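Local coordinates for ribosomal protein S2-related protein (Deinococcus radiodurans, PDB 2JH3), which binds a [4Fe-4S] cluster and, with its chelatase-like fold, may act as a ferrochelatase on sirohydrochlorin, at residues Arg56-Leu59 with Arg60-Ala63; Leu228-Ala231 with Ala232-Pro236; Ala335-Glu338 with Ala339-Arg343; Val358-Pro361 with Ala362-Arg365. One frame throughout, in Å; residues are numbered along the deposited sequence.

Contact 1 (Arg56-Leu59 with Arg60-Ala63)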
ATOM      1  N   ARG A  56     -12.039  19.593   8.177  1.00 25.50           N
ATOM      2  CA  ARG A  56     -11.751  19.468   9.608  1.00 25.73           C
ATOM      3  C   ARG A  56     -10.382  19.970  10.011  1.00 25.04           C
ATOM      4  O   ARG A  56     -10.103  20.094  11.204  1.00 25.57           O
ATOM      5  CB  ARG A  56     -11.889  17.990  10.063  1.00 26.97           C
ATOM      6  CG  ARG A  56     -13.266  17.311   9.697  1.00 28.35           C
ATOM      7  CD  ARG A  56     -14.443  17.937  10.488  1.00 28.42           C
ATOM      8  NE  ARG A  56     -14.389  17.644  11.917  1.00 27.67           N
ATOM      9  CZ  ARG A  56     -15.245  18.052  12.838  1.00 28.00           C
ATOM     10  NH1 ARG A  56     -16.193  18.908  12.533  1.00 29.50           N
ATOM     11  NH2 ARG A  56     -15.136  17.618  14.079  1.00 23.76           N
ATOM     12  N   GLN A  57      -9.512  20.193   9.042  1.00 24.96           N
ATOM     13  CA  GLN A  57      -8.118  20.533   9.281  1.00 25.88           C
ATOM     14  C   GLN A  57      -7.870  21.992   8.969  1.00 25.71           C
ATOM     15  O   GLN A  57      -7.056  22.652   9.595  1.00 24.93           O
ATOM     16  CB  GLN A  57      -7.246  19.672   8.337  1.00 25.52           C
ATOM     17  CG  GLN A  57      -7.448  18.174   8.477  1.00 26.58           C
ATOM     18  CD  GLN A  57      -6.452  17.448   7.571  1.00 29.28           C
ATOM     19  OE1 GLN A  57      -6.257  17.862   6.404  1.00 26.44           O
ATOM     20  NE2 GLN A  57      -5.722  16.481   8.131  1.00 24.35           N
ATOM     21  N   VAL A  58      -8.534  22.509   7.939  1.00 26.15           N
ATOM     22  CA  VAL A  58      -8.109  23.787   7.332  1.00 26.88           C
ATOM     23  C   VAL A  58      -8.045  24.974   8.321  1.00 26.85           C
ATOM     24  O   VAL A  58      -7.098  25.737   8.279  1.00 25.61           O
ATOM     25  CB  VAL A  58      -8.947  24.150   6.076  1.00 28.45           C
ATOM     26  CG1 VAL A  58     -10.353  24.564   6.456  1.00 30.44           C
ATOM     27  CG2 VAL A  58      -8.188  25.190   5.276  1.00 27.33           C
ATOM     28  N   LEU A  59      -8.948  25.066   9.287  1.00 26.14           N
ATOM     29  CA  LEU A  59      -8.932  26.253  10.152  1.00 28.34           C
ATOM     30  C   LEU A  59      -7.765  26.265  11.154  1.00 29.65           C
ATOM     31  O   LEU A  59      -7.276  27.323  11.556  1.00 30.03           O
ATOM     32  CB  LEU A  59     -10.271  26.416  10.879  1.00 28.74           C
ATOM     33  CG  LEU A  59     -11.401  26.964   9.980  1.00 30.73           C
ATOM     34  CD1 LEU A  59     -12.680  27.192  10.788  1.00 31.46           C
ATOM     35  CD2 LEU A  59     -10.957  28.241   9.297  1.00 31.79           C
ATOM     36  N   ARG A  60      -7.278  25.076  11.484  1.00 29.22           N
ATOM     37  CA  ARG A  60      -6.091  24.916  12.352  1.00 30.71           C
ATOM     38  C   ARG A  60      -4.807  25.279  11.595  1.00 29.42           C
ATOM     39  O   ARG A  60      -3.778  25.526  12.179  1.00 29.58           O
ATOM     40  CB  ARG A  60      -6.064  23.454  12.873  1.00 30.82           C
ATOM     41  CG  ARG A  60      -5.115  22.601  12.087  1.00 36.70           C
ATOM     42  CD  ARG A  60      -4.851  21.242  12.731  0.25 35.62           C
ATOM     43  NE  ARG A  60      -5.764  20.207  12.248  0.25 39.69           N
ATOM     44  CZ  ARG A  60      -6.751  19.656  12.959  1.00 43.66           C
ATOM     45  NH1 ARG A  60      -6.959  20.029  14.219  1.00 44.43           N
ATOM     46  NH2 ARG A  60      -7.512  18.699  12.399  1.00 42.35           N
ATOM     47  N   THR A  61      -4.870  25.332  10.266  1.00 27.81           N
ATOM     48  CA  THR A  61      -3.736  25.717   9.506  1.00 27.82           C
ATOM     49  C   THR A  61      -3.623  27.224   9.265  1.00 26.82           C
ATOM     50  O   THR A  61      -2.641  27.651   8.676  1.00 26.71           O
ATOM     51  CB  THR A  61      -3.658  24.986   8.162  1.00 27.86           C
ATOM     52  OG1 THR A  61      -4.552  25.549   7.216  1.00 30.28           O
ATOM     53  CG2 THR A  61      -3.942  23.494   8.327  1.00 31.32           C
ATOM     54  N   VAL A  62      -4.626  28.016   9.645  1.00 25.95           N
ATOM     55  CA  VAL A  62      -4.636  29.432   9.257  1.00 26.82           C
ATOM     56  C   VAL A  62      -3.814  30.232  10.258  1.00 25.80           C
ATOM     57  O   VAL A  62      -3.858  29.981  11.457  1.00 25.88           O
ATOM     58  CB  VAL A  62      -6.077  30.028   8.999  1.00 28.43           C
ATOM     59  CG1 VAL A  62      -6.999  29.034   8.305  1.00 26.87           C
ATOM     60  CG2 VAL A  62      -6.647  30.477  10.158  1.00 31.81           C
ATOM     61  N   ALA A  63      -3.024  31.135   9.719  1.00 25.30           N
ATOM     62  CA  ALA A  63      -2.025  31.816  10.421  1.00 26.06           C
ATOM     63  C   ALA A  63      -2.550  32.987  11.237  1.00 27.70           C
ATOM     64  O   ALA A  63      -1.937  33.321  12.253  1.00 28.14           O
ATOM     65  CB  ALA A  63      -0.933  32.283   9.452  1.00 26.16           C
TER
HETATM   66  O   HOH W   1      -9.338  22.701  12.050  1.00 37.39           O
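T61 carries OG1 between its backbone N and its carbonyl carbon (chi1 78°), which turns the hydroxyl back onto V58 O, while the bend of R60 at chi3 (92°) brings its guanidinium alongside the backbone of R56 and Q57. The carbonyl of V58 is thus gripped twice by one residue. T61 OG1 donates in the carbonyl plane, on a lone pair, at 2.8 Å from V58 O. T61 N reaches the same V58 O at 3.0 Å from above that plane. R60 crosses Q57 with the guanidinium and amide planes 85° apart; its NH2 stands 4.0 Å from Q57 CG, and its CG lies 3.2 Å from Q57 O. Water 1 donates to R56 O at 2.8 Å and sits over one guanidinium face of R60. At the far end L59 and V62 run side by side, CD2 of L59 4.2 Å from CG1 of V62. This turn, closed by the bond from T61 N to V58 O, belongs to the connection between strands 43-48 and 66-71 of the first CbiX region, and V58 and V62 pack on V7 of the sheet. The Q57 side chain, about 7 Å from the iron-sulfur cluster, spends its amide on G54 and E52. The chemistry therefore splits: the hydroxyl of the buried T61 is satisfied locally, whereas the charges of R56 and R60 pair with E452 and E378, tying this connection to distant parts of the chain.

Contact 2 (Leu228-Ala231 with Ala232-Pro236)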
ATOM      1  N   LEU A 228     -23.034  15.224 -27.789  1.00 28.33           N
ATOM      2  CA  LEU A 228     -22.782  16.028 -28.979  1.00 30.44           C
ATOM      3  C   LEU A 228     -22.937  15.186 -30.280  1.00 30.35           C
ATOM      4  O   LEU A 228     -23.313  15.706 -31.319  1.00 30.61           O
ATOM      5  CB  LEU A 228     -21.398  16.726 -28.889  1.00 30.15           C
ATOM      6  CG  LEU A 228     -21.218  17.886 -27.882  1.00 31.55           C
ATOM      7  CD1 LEU A 228     -19.841  18.500 -28.031  1.00 32.89           C
ATOM      8  CD2 LEU A 228     -22.250  18.972 -28.088  1.00 30.42           C
ATOM      9  N   ALA A 229     -22.594  13.907 -30.214  1.00 31.06           N
ATOM     10  CA  ALA A 229     -22.773  12.953 -31.343  1.00 31.94           C
ATOM     11  C   ALA A 229     -24.222  12.652 -31.609  1.00 32.35           C
ATOM     12  O   ALA A 229     -24.636  12.540 -32.745  1.00 34.29           O
ATOM     13  CB  ALA A 229     -22.067  11.663 -31.023  1.00 32.61           C
ATOM     14  N   GLN A 230     -24.990  12.501 -30.546  1.00 32.39           N
ATOM     15  CA  GLN A 230     -26.423  12.355 -30.632  1.00 32.80           C
ATOM     16  C   GLN A 230     -27.079  13.598 -31.168  1.00 32.28           C
ATOM     17  O   GLN A 230     -27.924  13.465 -32.015  1.00 33.37           O
ATOM     18  CB  GLN A 230     -27.033  12.030 -29.284  1.00 33.32           C
ATOM     19  CG  GLN A 230     -26.674  10.678 -28.805  1.00 35.21           C
ATOM     20  CD  GLN A 230     -26.993  10.473 -27.328  1.00 37.94           C
ATOM     21  OE1 GLN A 230     -27.670  11.312 -26.685  1.00 43.24           O
ATOM     22  NE2 GLN A 230     -26.545   9.322 -26.780  1.00 38.22           N
ATOM     23  N   ALA A 231     -26.737  14.791 -30.666  1.00 30.48           N
ATOM     24  CA  ALA A 231     -27.267  16.015 -31.255  1.00 30.66           C
ATOM     25  C   ALA A 231     -26.974  16.070 -32.766  1.00 30.19           C
ATOM     26  O   ALA A 231     -27.835  16.437 -33.572  1.00 29.66           O
ATOM     27  CB  ALA A 231     -26.687  17.232 -30.590  1.00 29.13           C
ATOM     28  N   ALA A 232     -25.747  15.750 -33.150  1.00 31.03           N
ATOM     29  CA  ALA A 232     -25.358  15.875 -34.570  1.00 32.48           C
ATOM     30  C   ALA A 232     -26.192  14.942 -35.500  1.00 33.11           C
ATOM     31  O   ALA A 232     -26.565  15.347 -36.621  1.00 33.23           O
ATOM     32  CB  ALA A 232     -23.818  15.639 -34.748  1.00 33.22           C
ATOM     33  N   GLU A 233     -26.550  13.733 -35.035  1.00 33.49           N
ATOM     34  CA  GLU A 233     -27.440  12.835 -35.822  1.00 33.63           C
ATOM     35  C   GLU A 233     -28.865  13.271 -35.857  1.00 33.60           C
ATOM     36  O   GLU A 233     -29.522  13.136 -36.876  1.00 35.44           O
ATOM     37  CB  GLU A 233     -27.499  11.404 -35.276  1.00 33.95           C
ATOM     38  CG  GLU A 233     -26.246  10.696 -35.024  1.00 36.89           C
ATOM     39  CD  GLU A 233     -26.485   9.292 -34.422  1.00 35.39           C
ATOM     40  OE1 GLU A 233     -27.551   9.053 -33.748  1.00 39.33           O
ATOM     41  OE2 GLU A 233     -25.569   8.459 -34.575  0.50 40.29           O
ATOM     42  N   ARG A 234     -29.402  13.657 -34.712  1.00 33.11           N
ATOM     43  CA  ARG A 234     -30.775  14.049 -34.603  1.00 33.58           C
ATOM     44  C   ARG A 234     -31.007  15.330 -35.350  1.00 33.15           C
ATOM     45  O   ARG A 234     -32.137  15.620 -35.717  1.00 34.83           O
ATOM     46  CB  ARG A 234     -31.173  14.269 -33.158  1.00 33.08           C
ATOM     47  CG  ARG A 234     -31.259  13.055 -32.368  1.00 35.15           C
ATOM     48  CD  ARG A 234     -31.294  13.408 -30.889  1.00 38.18           C
ATOM     49  NE  ARG A 234     -30.965  12.249 -30.069  1.00 40.84           N
ATOM     50  CZ  ARG A 234     -31.060  12.211 -28.753  1.00 43.58           C
ATOM     51  NH1 ARG A 234     -31.451  13.292 -28.096  1.00 46.54           N
ATOM     52  NH2 ARG A 234     -30.711  11.112 -28.092  1.00 42.75           N
ATOM     53  N   PHE A 235     -29.945  16.100 -35.575  1.00 32.73           N
ATOM     54  CA  PHE A 235     -30.050  17.482 -36.097  1.00 31.62           C
ATOM     55  C   PHE A 235     -28.938  17.657 -37.087  1.00 30.81           C
ATOM     56  O   PHE A 235     -27.988  18.425 -36.845  1.00 32.60           O
ATOM     57  CB  PHE A 235     -29.896  18.542 -34.978  1.00 31.99           C
ATOM     58  CG  PHE A 235     -31.011  18.546 -33.915  1.00 30.19           C
ATOM     59  CD1 PHE A 235     -32.121  19.383 -34.044  1.00 35.30           C
ATOM     60  CD2 PHE A 235     -30.897  17.794 -32.764  1.00 31.88           C
ATOM     61  CE1 PHE A 235     -33.102  19.436 -33.026  1.00 32.68           C
ATOM     62  CE2 PHE A 235     -31.864  17.825 -31.777  1.00 32.63           C
ATOM     63  CZ  PHE A 235     -32.949  18.651 -31.893  1.00 31.43           C
ATOM     64  N   PRO A 236     -29.026  16.954 -38.240  1.00 30.80           N
ATOM     65  CA  PRO A 236     -27.963  16.986 -39.227  1.00 30.64           C
ATOM     66  C   PRO A 236     -27.765  18.416 -39.768  1.00 30.36           C
ATOM     67  O   PRO A 236     -26.703  18.741 -40.220  1.00 29.07           O
ATOM     68  CB  PRO A 236     -28.475  16.022 -40.341  1.00 31.14           C
ATOM     69  CG  PRO A 236     -29.961  15.870 -40.088  1.00 28.51           C
ATOM     70  CD  PRO A 236     -30.161  16.065 -38.655  1.00 30.38           C
TER
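Q230 and R234, four residues apart near the C-terminal end of helix 218-234, lie side by side and point the same way, their amide and guanidinium planes only 15° apart. The helix is the crossover of a beta-alpha-beta unit joining strands 207-211 and 241-243 in the second CbiX region. R234 is extended from CG to NE and runs back along the Q230 backbone, CG passing 3.4 Å from Q230 O. Q230 CB then sits over one guanidinium face of R234, toward its rim and 3.7 Å above the plane. Q230 OE1 comes within 3.4 Å of R234 NH2, but the angle is too poor for a hydrogen bond; the charge is met instead by E197, bound through NH1. With an alanine here CB would remain, but R234 would probably lose the amide lying alongside NH2, and its guanidinium would be freer to turn about the E197 bridge. In the backbone R234 N donates nearly straight to Q230 O at 3.1 Å (168°). F235 is where the backbone leaves helical angles, and its N-H makes a weak bond to A231 O. That same oxygen meets the F235 ring at its edge, in the ring plane, 3.4 Å from CD2.

Contact 3 (Ala335-Glu338 with Ala339-Arg343)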
ATOM      1  N   ALA A 335       1.510  14.668  -5.366  1.00 18.06           N
ATOM      2  CA  ALA A 335       0.083  14.462  -5.437  1.00 16.71           C
ATOM      3  C   ALA A 335      -0.306  13.015  -5.831  1.00 17.34           C
ATOM      4  O   ALA A 335      -1.418  12.555  -5.518  1.00 19.06           O
ATOM      5  CB  ALA A 335      -0.587  15.495  -6.397  1.00 19.85           C
ATOM      6  N   ARG A 336       0.586  12.292  -6.485  1.00 17.61           N
ATOM      7  CA  ARG A 336       0.302  10.925  -6.901  1.00 18.52           C
ATOM      8  C   ARG A 336       1.425  10.013  -6.434  1.00 18.56           C
ATOM      9  O   ARG A 336       2.586  10.465  -6.281  1.00 19.19           O
ATOM     10  CB  ARG A 336       0.181  10.851  -8.440  1.00 19.27           C
ATOM     11  CG  ARG A 336      -1.002  11.669  -8.978  1.00 21.53           C
ATOM     12  CD  ARG A 336      -1.061  11.753 -10.556  1.00 23.42           C
ATOM     13  NE  ARG A 336      -2.356  12.406 -10.929  1.00 28.26           N
ATOM     14  CZ  ARG A 336      -3.574  11.815 -10.986  0.75 32.53           C
ATOM     15  NH1 ARG A 336      -3.785  10.511 -10.700  1.00 33.53           N
ATOM     16  NH2 ARG A 336      -4.643  12.540 -11.283  1.00 34.35           N
ATOM     17  N   ASP A 337       1.078   8.744  -6.249  1.00 19.21           N
ATOM     18  CA  ASP A 337       2.008   7.695  -5.902  1.00 19.90           C
ATOM     19  C   ASP A 337       2.741   7.195  -7.136  1.00 21.13           C
ATOM     20  O   ASP A 337       2.510   7.683  -8.273  1.00 19.24           O
ATOM     21  CB  ASP A 337       1.352   6.580  -5.074  1.00 19.86           C
ATOM     22  CG  ASP A 337       0.360   5.676  -5.896  1.00 21.93           C
ATOM     23  OD1 ASP A 337       0.424   5.664  -7.150  1.00 22.69           O
ATOM     24  OD2 ASP A 337      -0.470   4.986  -5.261  1.00 22.74           O
ATOM     25  N   GLU A 338       3.665   6.263  -6.922  1.00 20.84           N
ATOM     26  CA  GLU A 338       4.504   5.771  -8.009  1.00 21.85           C
ATOM     27  C   GLU A 338       3.751   4.994  -9.096  1.00 22.98           C
ATOM     28  O   GLU A 338       4.302   4.795 -10.181  1.00 25.49           O
ATOM     29  CB  GLU A 338       5.733   4.995  -7.458  1.00 21.57           C
ATOM     30  CG  GLU A 338       6.735   5.961  -6.759  1.00 22.02           C
ATOM     31  CD  GLU A 338       7.859   5.261  -6.042  1.00 21.07           C
ATOM     32  OE1 GLU A 338       7.990   4.035  -6.187  1.00 24.23           O
ATOM     33  OE2 GLU A 338       8.656   5.918  -5.367  1.00 24.70           O
ATOM     34  N   ALA A 339       2.504   4.638  -8.840  1.00 23.58           N
ATOM     35  CA  ALA A 339       1.623   4.027  -9.894  1.00 23.80           C
ATOM     36  C   ALA A 339       0.793   5.098 -10.614  1.00 24.96           C
ATOM     37  O   ALA A 339       0.065   4.771 -11.564  1.00 24.73           O
ATOM     38  CB  ALA A 339       0.733   2.974  -9.320  1.00 23.83           C
ATOM     39  N   GLY A 340       0.905   6.368 -10.160  1.00 22.50           N
ATOM     40  CA  GLY A 340       0.168   7.483 -10.695  1.00 22.49           C
ATOM     41  C   GLY A 340      -1.220   7.604 -10.081  1.00 21.35           C
ATOM     42  O   GLY A 340      -2.078   8.299 -10.601  1.00 21.97           O
ATOM     43  N   ARG A 341      -1.456   6.955  -8.970  1.00 19.62           N
ATOM     44  CA  ARG A 341      -2.728   7.001  -8.327  1.00 21.82           C
ATOM     45  C   ARG A 341      -2.748   8.193  -7.340  1.00 21.62           C
ATOM     46  O   ARG A 341      -1.707   8.487  -6.688  1.00 20.33           O
ATOM     47  CB  ARG A 341      -2.981   5.689  -7.615  1.00 23.57           C
ATOM     48  CG  ARG A 341      -3.141   4.461  -8.574  1.00 25.50           C
ATOM     49  CD  ARG A 341      -3.335   3.243  -7.733  1.00 29.40           C
ATOM     50  NE  ARG A 341      -2.180   2.975  -6.873  1.00 33.62           N
ATOM     51  CZ  ARG A 341      -1.574   1.800  -6.752  1.00 35.49           C
ATOM     52  NH1 ARG A 341      -2.010   0.723  -7.411  1.00 36.75           N
ATOM     53  NH2 ARG A 341      -0.519   1.699  -5.941  1.00 36.43           N
ATOM     54  N   TRP A 342      -3.907   8.856  -7.246  1.00 21.88           N
ATOM     55  CA  TRP A 342      -4.090  10.034  -6.413  1.00 21.52           C
ATOM     56  C   TRP A 342      -3.842   9.671  -4.974  1.00 20.47           C
ATOM     57  O   TRP A 342      -4.211   8.595  -4.536  1.00 19.61           O
ATOM     58  CB  TRP A 342      -5.529  10.491  -6.566  1.00 22.21           C
ATOM     59  CG  TRP A 342      -5.857  11.817  -6.116  1.00 20.89           C
ATOM     60  CD1 TRP A 342      -6.806  12.146  -5.181  1.00 22.64           C
ATOM     61  CD2 TRP A 342      -5.327  13.053  -6.597  1.00 21.03           C
ATOM     62  NE1 TRP A 342      -6.886  13.501  -5.051  1.00 20.75           N
ATOM     63  CE2 TRP A 342      -5.995  14.084  -5.897  1.00 19.70           C
ATOM     64  CE3 TRP A 342      -4.324  13.397  -7.519  1.00 19.96           C
ATOM     65  CZ2 TRP A 342      -5.703  15.429  -6.093  1.00 20.85           C
ATOM     66  CZ3 TRP A 342      -4.069  14.750  -7.733  1.00 22.88           C
ATOM     67  CH2 TRP A 342      -4.767  15.742  -7.017  1.00 21.58           C
ATOM     68  N   ARG A 343      -3.298  10.627  -4.224  1.00 19.62           N
ATOM     69  CA  ARG A 343      -3.115  10.503  -2.786  1.00 19.27           C
ATOM     70  C   ARG A 343      -3.973  11.484  -1.974  1.00 19.60           C
ATOM     71  O   ARG A 343      -3.474  12.566  -1.590  1.00 17.46           O
ATOM     72  CB  ARG A 343      -1.647  10.813  -2.517  1.00 19.40           C
ATOM     73  CG  ARG A 343      -0.657   9.826  -3.194  1.00 18.30           C
ATOM     74  CD  ARG A 343       0.833  10.102  -2.900  1.00 18.49           C
ATOM     75  NE  ARG A 343       1.116   9.927  -1.469  1.00 19.30           N
ATOM     76  CZ  ARG A 343       1.425  10.870  -0.584  1.00 17.92           C
ATOM     77  NH1 ARG A 343       1.547  12.119  -0.945  1.00 15.36           N
ATOM     78  NH2 ARG A 343       1.569  10.518   0.722  1.00 17.26           N
TER
HETATM   79  O   HOH W   2      -3.180  14.416  -3.779  1.00 20.49           O
HETATM   80  O   HOH W   3      -2.571   6.403  -3.704  1.00 28.15           O
HETATM   81  O   HOH W   4       0.939   3.154  -3.556  1.00 30.46           O
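The R336 guanidinium has W342 CE3 centred over one face, 3.8 Å above its plane, and G340 at its edge; the two flat groups are tilted 54° apart, so this is no parallel stack. The R341 guanidinium has the methyl of A339 over one face, with D337 OD2 and water 4 at its edge, and water 2 lies over a face of the W342 ring. All this decorates a hairpin-like loop closed by a type I turn, D337 to G340, followed by a G1 bulge at G340, whose positive phi suits it. R336 NH1 donates to G340 O at 2.8 Å, close to the guanidinium plane. D337 organises the turn: with CG between backbone N and carbonyl carbon (chi1 71°), OD1 receives A339 N, an Asx turn, and R341 N from opposite faces of the carboxylate, each at 2.9 Å. OD2 of D337 takes R341 NE on its syn lone pair, a salt bridge of 3.1 Å, and two waters besides. Beyond the loop W342 NE1 bonds Q51, and the side chain of R343, about 10 Å from the bound iron-sulfur cluster, binds the carbonyls of R346 and W348. On the dimer side A339 and R341 make weak hydrogen bonds to Q420 of the second subunit. The backbone N of D337 donates in the carbonyl plane to R341 O, 2.8 Å away.

Contact 4 (Val358-Pro361 with Ala362-Arg365)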
ATOM      1  N   VAL A 358      13.761  22.779  -3.365  1.00 19.24           N
ATOM      2  CA  VAL A 358      14.625  23.779  -2.722  1.00 19.51           C
ATOM      3  C   VAL A 358      13.808  25.010  -2.453  1.00 20.59           C
ATOM      4  O   VAL A 358      13.329  25.646  -3.378  1.00 21.37           O
ATOM      5  CB  VAL A 358      15.862  24.056  -3.567  1.00 20.12           C
ATOM      6  CG1 VAL A 358      16.695  25.229  -2.989  1.00 20.52           C
ATOM      7  CG2 VAL A 358      16.739  22.844  -3.626  1.00 19.39           C
ATOM      8  N   LEU A 359      13.550  25.299  -1.167  1.00 21.67           N
ATOM      9  CA  LEU A 359      12.642  26.367  -0.732  1.00 20.81           C
ATOM     10  C   LEU A 359      13.347  27.443   0.127  1.00 21.75           C
ATOM     11  O   LEU A 359      14.222  27.156   0.900  1.00 16.97           O
ATOM     12  CB  LEU A 359      11.465  25.813   0.121  1.00 21.68           C
ATOM     13  CG  LEU A 359      10.566  24.794  -0.556  1.00 22.72           C
ATOM     14  CD1 LEU A 359       9.417  24.346   0.305  1.00 23.57           C
ATOM     15  CD2 LEU A 359      10.032  25.249  -1.927  1.00 26.54           C
ATOM     16  N   SER A 360      12.964  28.693  -0.112  1.00 21.76           N
ATOM     17  CA  SER A 360      13.375  29.773   0.699  1.00 21.88           C
ATOM     18  C   SER A 360      12.700  29.648   2.059  1.00 22.35           C
ATOM     19  O   SER A 360      11.674  28.960   2.189  1.00 21.18           O
ATOM     20  CB  SER A 360      12.908  31.041  -0.003  1.00 22.19           C
ATOM     21  OG  SER A 360      11.511  31.152   0.098  1.00 18.95           O
ATOM     22  N   PRO A 361      13.265  30.290   3.077  1.00 22.01           N
ATOM     23  CA  PRO A 361      12.548  30.298   4.317  1.00 23.93           C
ATOM     24  C   PRO A 361      11.123  30.810   4.289  1.00 23.17           C
ATOM     25  O   PRO A 361      10.280  30.318   5.089  1.00 25.36           O
ATOM     26  CB  PRO A 361      13.415  31.238   5.218  1.00 22.74           C
ATOM     27  CG  PRO A 361      14.760  30.980   4.729  1.00 21.71           C
ATOM     28  CD  PRO A 361      14.619  30.878   3.230  1.00 22.57           C
ATOM     29  N   ALA A 362      10.836  31.789   3.435  1.00 23.22           N
ATOM     30  CA  ALA A 362       9.523  32.340   3.368  1.00 22.67           C
ATOM     31  C   ALA A 362       8.557  31.310   2.813  1.00 21.37           C
ATOM     32  O   ALA A 362       7.412  31.396   3.082  1.00 22.50           O
ATOM     33  CB  ALA A 362       9.480  33.610   2.449  1.00 24.16           C
ATOM     34  N   ASP A 363       9.034  30.378   1.991  1.00 20.75           N
ATOM     35  CA  ASP A 363       8.164  29.374   1.335  1.00 19.37           C
ATOM     36  C   ASP A 363       8.080  28.073   2.156  1.00 18.76           C
ATOM     37  O   ASP A 363       7.335  27.180   1.807  1.00 19.23           O
ATOM     38  CB  ASP A 363       8.694  29.055  -0.032  1.00 19.59           C
ATOM     39  CG  ASP A 363       8.271  30.076  -1.118  1.00 27.95           C
ATOM     40  OD1 ASP A 363       7.305  30.846  -0.884  1.00 27.08           O
ATOM     41  OD2 ASP A 363       8.922  30.058  -2.194  1.00 26.40           O
ATOM     42  N   LEU A 364       8.888  27.899   3.187  1.00 18.61           N
ATOM     43  CA  LEU A 364       8.930  26.612   3.906  1.00 19.52           C
ATOM     44  C   LEU A 364       7.603  26.168   4.469  1.00 18.48           C
ATOM     45  O   LEU A 364       7.215  24.994   4.331  1.00 20.76           O
ATOM     46  CB  LEU A 364       9.996  26.633   5.053  1.00 19.55           C
ATOM     47  CG  LEU A 364      10.328  25.296   5.784  1.00 19.80           C
ATOM     48  CD1 LEU A 364      10.818  24.257   4.859  1.00 24.20           C
ATOM     49  CD2 LEU A 364      11.413  25.569   6.895  1.00 22.96           C
ATOM     50  N   ARG A 365       6.890  27.090   5.122  1.00 20.08           N
ATOM     51  CA  ARG A 365       5.630  26.778   5.745  1.00 19.84           C
ATOM     52  C   ARG A 365       4.600  26.337   4.722  1.00 20.61           C
ATOM     53  O   ARG A 365       3.965  25.286   4.890  1.00 18.53           O
ATOM     54  CB  ARG A 365       5.108  27.971   6.508  1.00 18.96           C
ATOM     55  CG  ARG A 365       3.741  27.728   7.125  1.00 21.20           C
ATOM     56  CD  ARG A 365       3.356  28.760   8.133  1.00 27.68           C
ATOM     57  NE  ARG A 365       2.283  29.692   7.760  1.00 38.46           N
ATOM     58  CZ  ARG A 365       2.366  30.775   6.963  1.00 41.37           C
ATOM     59  NH1 ARG A 365       3.473  31.105   6.266  1.00 46.12           N
ATOM     60  NH2 ARG A 365       1.290  31.544   6.825  1.00 42.62           N
TER
HETATM   61  O   HOH W   5      11.107  28.761  -2.704  1.00 22.87           O
HETATM   62  O   HOH W   6       7.834  29.844   5.998  1.00 21.55           O
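The backbone N-H of D363 is shared by two oxygens of S360: the carbonyl O at 3.0 Å, met from above its plane, and the hydroxyl OG at 3.2 Å. S360 is the N-cap of helix 361-371, just where strand 355-359 ends, and its chi1 of 72° swings OG in between backbone N and carbonyl carbon, over the first turn. The D363 carboxylate reaches S360 N through water 5, which donates to D363 OD2 at 2.6 Å and accepts from S360 N, so the reciprocal half of a capping box is bridged by solvent. An alanine here would strip OG away and would probably leave D363 N with the bent bond to S360 O alone and the first turn less firmly held. P361 follows at the first helical position, and water 6 joins P361 O, at 2.7 Å, to R365 N. On the inner side L359 CD1 approaches D363 O at 3.8 Å, and L364 packs on L284 and A288 of helix 275-290 and on F306 of the sheet. The junction thus pairs an apolar inner side with a polar outer one, where the carboxylate of D363, close to the helix N-terminus, is likely to be stabilised by the helix dipole.

In the fold
Contact 2 stands apart: it is a surface contact, its centre about 36 Å from the centre of the chain, and its side chains pack along a helix with little polar bonding between them. Contacts 1, 3 and 4 are partly buried. Contacts 3 and 4 share the stabilising-domain range yet differ: the D337 carboxylate organises the tight turn of 337-340, whereas a serine caps helix 361-371 where strand 355-359 ends. Contact 1 relies on a doubly held carbonyl, and its arginines pair with glutamates elsewhere in the chain. It touches contact 4, with A63 CB 3.5 Å from R365 NH2, so the first CbiX region and the stabilising domain meet there. Of the four, contact 3 alone touches the second subunit.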